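Local coordinates for protein diaminopimelate decarboxylase (Methanocaldococcus jannaschii, PDB 1TWI) that catalyses the pyridoxal 5'-phosphate-dependent decarboxylation of meso-diaminopimelate to L-lysine, the last step of lysine biosynthesis by the diaminopimelate pathway, at residues G3-E8 / Y44-E49; D11-I16 / D20-A25. One frame throughout, in Å; residues are numbered along the deposited sequence.

Overall arrangement
Both contacts lie in the first fifty residues, on the same side of the chain's centre, with their own centres about 20 Å apart. Along the chain, contact 2 (11-16 with 20-25) falls wholly between the two segments of contact 1 (3-8 with 44-49). They share a small antiparallel sheet ordered 7-10, 13-16, 19-20: contact 1 reaches its first strand, and contact 2 joins its middle strand to the helix that follows its third. Glu8 O and Phe15 N, 2.7 Å apart in a probable backbone hydrogen bond, connect the two. Contact 2 thus joins the N-terminal sheet to helix 21-28, whereas contact 1 ties the start of the chain to helix 37-58, much of which lies within the pyridoxal-binding, TIM-barrel family region.

Contact 1 of 2, residues G3-E8 / Y44-E49; sequences GNDTVE and YNRYIE
A surface salt bridge between Asp5 and Arg46 joins the N-terminal segment to helix 37-58, a helix of the pyridoxal-binding TIM-barrel region of this class-II decarboxylase. Asp5 belongs to a type I beta turn, Asn4 to Val7, that leads into strand 7-10. The two side chains approach from opposite directions. Arg46 is extended from CG to NE, with CG anti to its own carbonyl carbon (chi1 -84°), and this carries the guanidinium well out from the helix to the turn. There NH1 and NH2 together grip a single carboxylate oxygen. The carboxylate stands nearly upright to the guanidinium, the planes 77° apart, so this is not the flat pairing of two nitrogens with two oxygens. Both N-H bonds are bent, as expected when one acceptor is shared. Nearby, Thr6 rests on Glu38, Gln39 and Ile42 of the same helix, and its OG1 is hydrogen-bonded to Ser36 OG, giving the turn a second attachment. The Arg46 side chain is about 13 Å from the bound pyridoxal phosphate. Asp5 OD2 lies 2.9 Å from Arg46 NH2, well above the carboxylate plane, and 3.0 Å from Arg46 NH1, on the syn side but also tilted out of plane, both on the same face.

Contact 2 of 2, residues D11-I16 / D20-A25; sequences DGRFFI and DAIELA
A chi1 of -175° turns the Asp20 carboxylate away from its own backbone nitrogen and toward Arg13, whose chain bends at chi3 (76°) to bring NE against it. The Arg13 NE to Asp20 OD2 bond is short, 2.7 Å, nearly straight, and lies in the guanidinium plane on the syn lone pair of OD2. Arg13 NH2 adds weak bonds to both oxygens, while Ile22 CD1 sits over one guanidinium face. Asp20 is also the N-cap of helix 21-28: its OD1 accepts from Glu23 N at 2.9 Å. One carboxylate thus holds the helix start and the strand arginine together, which probably favours its ionised form. Asp20 CA packs over a face of the Phe15 ring in a CH-pi contact, 4.0 Å from the centroid; these two residues form an antiparallel, non-hydrogen-bonded pair. On the backbone, Ala21 N donates to Phe14 O at 2.9 Å, and a water links that same oxygen to Ile22 N. Ala21 CB meets Phe14 CD2 at 3.8 Å. Strand 13-16 and the first turn of the helix run at 78° to each other. Beyond them, Phe14 packs on Val7 and Ile9 of strand 7-10, and Ile16 and Leu24 both reach Val34 of strand 32-36 and Thr406 of strand 402-407.

Contact 1 of 2, residues G3-E8 / Y44-E49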
loop_
_atom_site.group_PDB
_atom_site.type_symbol
_atom_site.label_atom_id
_atom_site.label_comp_id
_atom_site.label_asym_id
_atom_site.label_seq_id
_atom_site.Cartn_x
_atom_site.Cartn_y
_atom_site.Cartn_z
ATOM N N GLY A 3 -26.943 -0.799 -1.291
ATOM C CA GLY A 3 -25.954 -0.438 -2.296
ATOM C C GLY A 3 -25.545 -1.599 -3.217
ATOM O O GLY A 3 -25.018 -1.378 -4.319
ATOM N N ASN A 4 -25.813 -2.841 -2.806
ATOM C CA ASN A 4 -25.368 -3.995 -3.634
ATOM C C ASN A 4 -26.603 -4.476 -4.362
ATOM O O ASN A 4 -27.270 -5.460 -4.004
ATOM C CB ASN A 4 -24.756 -5.036 -2.721
ATOM C CG ASN A 4 -23.622 -4.433 -1.873
ATOM O OD1 ASN A 4 -22.519 -4.086 -2.412
ATOM N ND2 ASN A 4 -23.872 -4.273 -0.580
ATOM N N ASP A 5 -26.927 -3.729 -5.392
ATOM C CA ASP A 5 -28.177 -3.964 -6.118
ATOM C C ASP A 5 -28.277 -5.159 -7.030
ATOM O O ASP A 5 -29.395 -5.530 -7.465
ATOM C CB ASP A 5 -28.525 -2.695 -6.914
ATOM C CG ASP A 5 -28.550 -1.456 -6.032
ATOM O OD1 ASP A 5 -29.412 -1.435 -5.097
ATOM O OD2 ASP A 5 -27.707 -0.534 -6.271
ATOM N N THR A 6 -27.139 -5.777 -7.333
ATOM C CA THR A 6 -27.177 -6.863 -8.286
ATOM C C THR A 6 -26.758 -8.189 -7.747
ATOM O O THR A 6 -26.514 -9.123 -8.542
ATOM C CB THR A 6 -26.291 -6.529 -9.502
ATOM O OG1 THR A 6 -24.907 -6.547 -9.090
ATOM C CG2 THR A 6 -26.631 -5.128 -10.047
ATOM N N VAL A 7 -26.681 -8.312 -6.427
ATOM C CA VAL A 7 -26.278 -9.578 -5.836
ATOM C C VAL A 7 -27.434 -10.187 -5.110
ATOM O O VAL A 7 -28.384 -9.491 -4.771
ATOM C CB VAL A 7 -25.091 -9.427 -4.840
ATOM C CG1 VAL A 7 -23.908 -8.691 -5.550
ATOM C CG2 VAL A 7 -25.528 -8.667 -3.578
ATOM N N GLU A 8 -27.394 -11.494 -4.899
ATOM C CA GLU A 8 -28.508 -12.129 -4.178
ATOM C C GLU A 8 -28.072 -13.478 -3.637
ATOM O O GLU A 8 -27.006 -13.990 -3.973
ATOM C CB GLU A 8 -29.702 -12.355 -5.120
ATOM C CG GLU A 8 -29.413 -13.349 -6.220
ATOM C CD GLU A 8 -30.432 -13.290 -7.393
ATOM O OE1 GLU A 8 -31.649 -13.589 -7.182
ATOM O OE2 GLU A 8 -30.007 -12.961 -8.530
ATOM N N TYR A 44 -23.778 4.983 -12.061
ATOM C CA TYR A 44 -23.588 6.082 -12.972
ATOM C C TYR A 44 -24.944 6.712 -13.305
ATOM O O TYR A 44 -25.100 7.931 -13.305
ATOM C CB TYR A 44 -22.956 5.595 -14.289
ATOM C CG TYR A 44 -22.729 6.723 -15.264
ATOM C CD1 TYR A 44 -21.789 7.716 -14.992
ATOM C CD2 TYR A 44 -23.484 6.830 -16.417
ATOM C CE1 TYR A 44 -21.613 8.801 -15.862
ATOM C CE2 TYR A 44 -23.323 7.899 -17.295
ATOM C CZ TYR A 44 -22.381 8.877 -17.010
ATOM O OH TYR A 44 -22.202 9.925 -17.892
ATOM N N ASN A 45 -25.918 5.873 -13.632
ATOM C CA ASN A 45 -27.253 6.374 -13.978
ATOM C C ASN A 45 -27.894 7.133 -12.793
ATOM O O ASN A 45 -28.704 8.017 -13.035
ATOM C CB ASN A 45 -28.178 5.244 -14.370
ATOM C CG ASN A 45 -27.815 4.624 -15.735
ATOM O OD1 ASN A 45 -27.097 5.241 -16.561
ATOM N ND2 ASN A 45 -28.330 3.413 -15.981
ATOM N N ARG A 46 -27.569 6.771 -11.545
ATOM C CA ARG A 46 -28.114 7.511 -10.418
ATOM C C ARG A 46 -27.626 8.979 -10.446
ATOM O O ARG A 46 -28.372 9.945 -10.080
ATOM C CB ARG A 46 -27.723 6.838 -9.095
ATOM C CG ARG A 46 -28.696 5.693 -8.730
ATOM C CD ARG A 46 -28.207 4.869 -7.523
ATOM N NE ARG A 46 -29.128 3.764 -7.260
ATOM C CZ ARG A 46 -28.790 2.624 -6.652
ATOM N NH1 ARG A 46 -27.553 2.432 -6.232
ATOM N NH2 ARG A 46 -29.690 1.634 -6.518
ATOM N N TYR A 47 -26.357 9.160 -10.812
ATOM C CA TYR A 47 -25.865 10.520 -10.949
ATOM C C TYR A 47 -26.544 11.260 -12.080
ATOM O O TYR A 47 -26.985 12.434 -11.928
ATOM C CB TYR A 47 -24.357 10.519 -11.212
ATOM C CG TYR A 47 -23.567 10.590 -9.912
ATOM C CD1 TYR A 47 -23.402 11.816 -9.240
ATOM C CD2 TYR A 47 -22.974 9.457 -9.381
ATOM C CE1 TYR A 47 -22.639 11.883 -8.042
ATOM C CE2 TYR A 47 -22.223 9.507 -8.196
ATOM C CZ TYR A 47 -22.074 10.721 -7.549
ATOM O OH TYR A 47 -21.366 10.753 -6.397
ATOM N N ILE A 48 -26.708 10.579 -13.200
ATOM C CA ILE A 48 -27.303 11.270 -14.352
ATOM C C ILE A 48 -28.732 11.660 -14.050
ATOM O O ILE A 48 -29.153 12.751 -14.355
ATOM C CB ILE A 48 -27.276 10.365 -15.593
ATOM C CG1 ILE A 48 -25.791 10.035 -15.922
ATOM C CG2 ILE A 48 -28.033 11.058 -16.790
ATOM C CD1 ILE A 48 -24.913 11.300 -16.226
ATOM N N GLU A 49 -29.483 10.739 -13.466
ATOM C CA GLU A 49 -30.875 11.009 -13.171
ATOM C C GLU A 49 -31.015 12.119 -12.112
ATOM O O GLU A 49 -31.858 13.027 -12.221
ATOM C CB GLU A 49 -31.553 9.734 -12.695
ATOM C CG GLU A 49 -32.993 9.952 -12.385
ATOM C CD GLU A 49 -33.880 10.030 -13.629
ATOM O OE1 GLU A 49 -35.075 10.319 -13.429
ATOM O OE2 GLU A 49 -33.390 9.798 -14.783
#

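Contact 2 of 2, residues D11-I16 / D20-A25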
loop_
_atom_site.group_PDB
_atom_site.type_symbol
_atom_site.label_atom_id
_atom_site.label_comp_id
_atom_site.label_asym_id
_atom_site.label_seq_id
_atom_site.Cartn_x
_atom_site.Cartn_y
_atom_site.Cartn_z
ATOM N N ASP A 11 -30.988 -20.252 -3.722
ATOM C CA ASP A 11 -30.753 -21.650 -3.421
ATOM C C ASP A 11 -29.566 -21.853 -2.479
ATOM O O ASP A 11 -28.736 -22.726 -2.720
ATOM C CB ASP A 11 -30.506 -22.450 -4.704
ATOM C CG ASP A 11 -31.727 -22.473 -5.637
ATOM O OD1 ASP A 11 -32.169 -21.390 -6.103
ATOM O OD2 ASP A 11 -32.244 -23.598 -5.912
ATOM N N GLY A 12 -29.496 -21.038 -1.424
ATOM C CA GLY A 12 -28.438 -21.186 -0.438
ATOM C C GLY A 12 -27.019 -20.815 -0.872
ATOM O O GLY A 12 -26.070 -21.201 -0.185
ATOM N N ARG A 13 -26.888 -20.128 -2.001
ATOM C CA ARG A 13 -25.593 -19.679 -2.509
ATOM C C ARG A 13 -25.618 -18.214 -2.904
ATOM O O ARG A 13 -26.674 -17.645 -3.239
ATOM C CB ARG A 13 -25.147 -20.523 -3.719
ATOM C CG ARG A 13 -24.969 -21.972 -3.344
ATOM C CD ARG A 13 -25.087 -22.889 -4.554
ATOM N NE ARG A 13 -23.895 -22.862 -5.414
ATOM C CZ ARG A 13 -22.769 -23.569 -5.223
ATOM N NH1 ARG A 13 -22.643 -24.389 -4.178
ATOM N NH2 ARG A 13 -21.779 -23.475 -6.104
ATOM N N PHE A 14 -24.437 -17.596 -2.891
ATOM C CA PHE A 14 -24.331 -16.178 -3.259
ATOM C C PHE A 14 -24.161 -16.004 -4.772
ATOM O O PHE A 14 -23.344 -16.691 -5.405
ATOM C CB PHE A 14 -23.121 -15.567 -2.508
ATOM C CG PHE A 14 -22.910 -14.071 -2.746
ATOM C CD1 PHE A 14 -23.909 -13.161 -2.455
ATOM C CD2 PHE A 14 -21.659 -13.586 -3.167
ATOM C CE1 PHE A 14 -23.670 -11.733 -2.563
ATOM C CE2 PHE A 14 -21.411 -12.185 -3.284
ATOM C CZ PHE A 14 -22.431 -11.267 -2.976
ATOM N N PHE A 15 -24.890 -15.044 -5.342
ATOM C CA PHE A 15 -24.826 -14.725 -6.786
ATOM C C PHE A 15 -24.489 -13.253 -7.056
ATOM O O PHE A 15 -24.927 -12.383 -6.295
ATOM C CB PHE A 15 -26.183 -15.037 -7.483
ATOM C CG PHE A 15 -26.416 -16.557 -7.705
ATOM C CD1 PHE A 15 -26.754 -17.387 -6.638
ATOM C CD2 PHE A 15 -26.258 -17.117 -8.958
ATOM C CE1 PHE A 15 -26.940 -18.778 -6.826
ATOM C CE2 PHE A 15 -26.443 -18.516 -9.182
ATOM C CZ PHE A 15 -26.783 -19.340 -8.121
ATOM N N ILE A 16 -23.743 -12.973 -8.135
ATOM C CA ILE A 16 -23.426 -11.582 -8.527
ATOM C C ILE A 16 -23.861 -11.510 -9.969
ATOM O O ILE A 16 -23.341 -12.269 -10.805
ATOM C CB ILE A 16 -21.885 -11.259 -8.444
ATOM C CG1 ILE A 16 -21.405 -11.478 -6.991
ATOM C CG2 ILE A 16 -21.634 -9.775 -8.997
ATOM C CD1 ILE A 16 -19.917 -11.719 -6.822
ATOM N N ASP A 20 -23.095 -17.645 -10.168
ATOM C CA ASP A 20 -22.773 -18.300 -8.882
ATOM C C ASP A 20 -21.340 -17.887 -8.417
ATOM O O ASP A 20 -20.364 -18.193 -9.094
ATOM C CB ASP A 20 -22.854 -19.803 -9.147
ATOM C CG ASP A 20 -22.682 -20.634 -7.926
ATOM O OD1 ASP A 20 -21.610 -20.579 -7.300
ATOM O OD2 ASP A 20 -23.632 -21.380 -7.617
ATOM N N ALA A 21 -21.193 -17.236 -7.267
ATOM C CA ALA A 21 -19.867 -16.758 -6.876
ATOM C C ALA A 21 -18.854 -17.843 -6.619
ATOM O O ALA A 21 -17.665 -17.674 -6.965
ATOM C CB ALA A 21 -19.950 -15.874 -5.642
ATOM N N ILE A 22 -19.312 -18.924 -5.985
ATOM C CA ILE A 22 -18.412 -20.052 -5.713
ATOM C C ILE A 22 -17.909 -20.638 -7.033
ATOM O O ILE A 22 -16.732 -20.999 -7.148
ATOM C CB ILE A 22 -19.128 -21.138 -4.869
ATOM C CG1 ILE A 22 -19.373 -20.587 -3.455
ATOM C CG2 ILE A 22 -18.205 -22.382 -4.707
ATOM C CD1 ILE A 22 -20.343 -21.437 -2.660
ATOM N N GLU A 23 -18.790 -20.739 -8.025
ATOM C CA GLU A 23 -18.370 -21.257 -9.344
ATOM C C GLU A 23 -17.386 -20.297 -10.001
ATOM O O GLU A 23 -16.505 -20.728 -10.724
ATOM C CB GLU A 23 -19.564 -21.502 -10.257
ATOM C CG GLU A 23 -20.414 -22.691 -9.770
ATOM C CD GLU A 23 -21.518 -23.056 -10.748
ATOM O OE1 GLU A 23 -21.709 -22.332 -11.769
ATOM O OE2 GLU A 23 -22.184 -24.073 -10.493
ATOM N N LEU A 24 -17.527 -19.001 -9.747
ATOM C CA LEU A 24 -16.577 -18.049 -10.299
ATOM C C LEU A 24 -15.204 -18.314 -9.661
ATOM O O LEU A 24 -14.152 -18.344 -10.376
ATOM C CB LEU A 24 -17.003 -16.612 -10.021
ATOM C CG LEU A 24 -18.191 -16.022 -10.794
ATOM C CD1 LEU A 24 -18.451 -14.605 -10.290
ATOM C CD2 LEU A 24 -17.919 -15.990 -12.259
ATOM N N ALA A 25 -15.210 -18.528 -8.343
ATOM C CA ALA A 25 -13.962 -18.809 -7.622
ATOM C C ALA A 25 -13.324 -20.098 -8.155
ATOM O O ALA A 25 -12.083 -20.196 -8.289
ATOM C CB ALA A 25 -14.223 -18.950 -6.163
HETATM O O HOH W 1 -22.091 -19.064 -4.740
#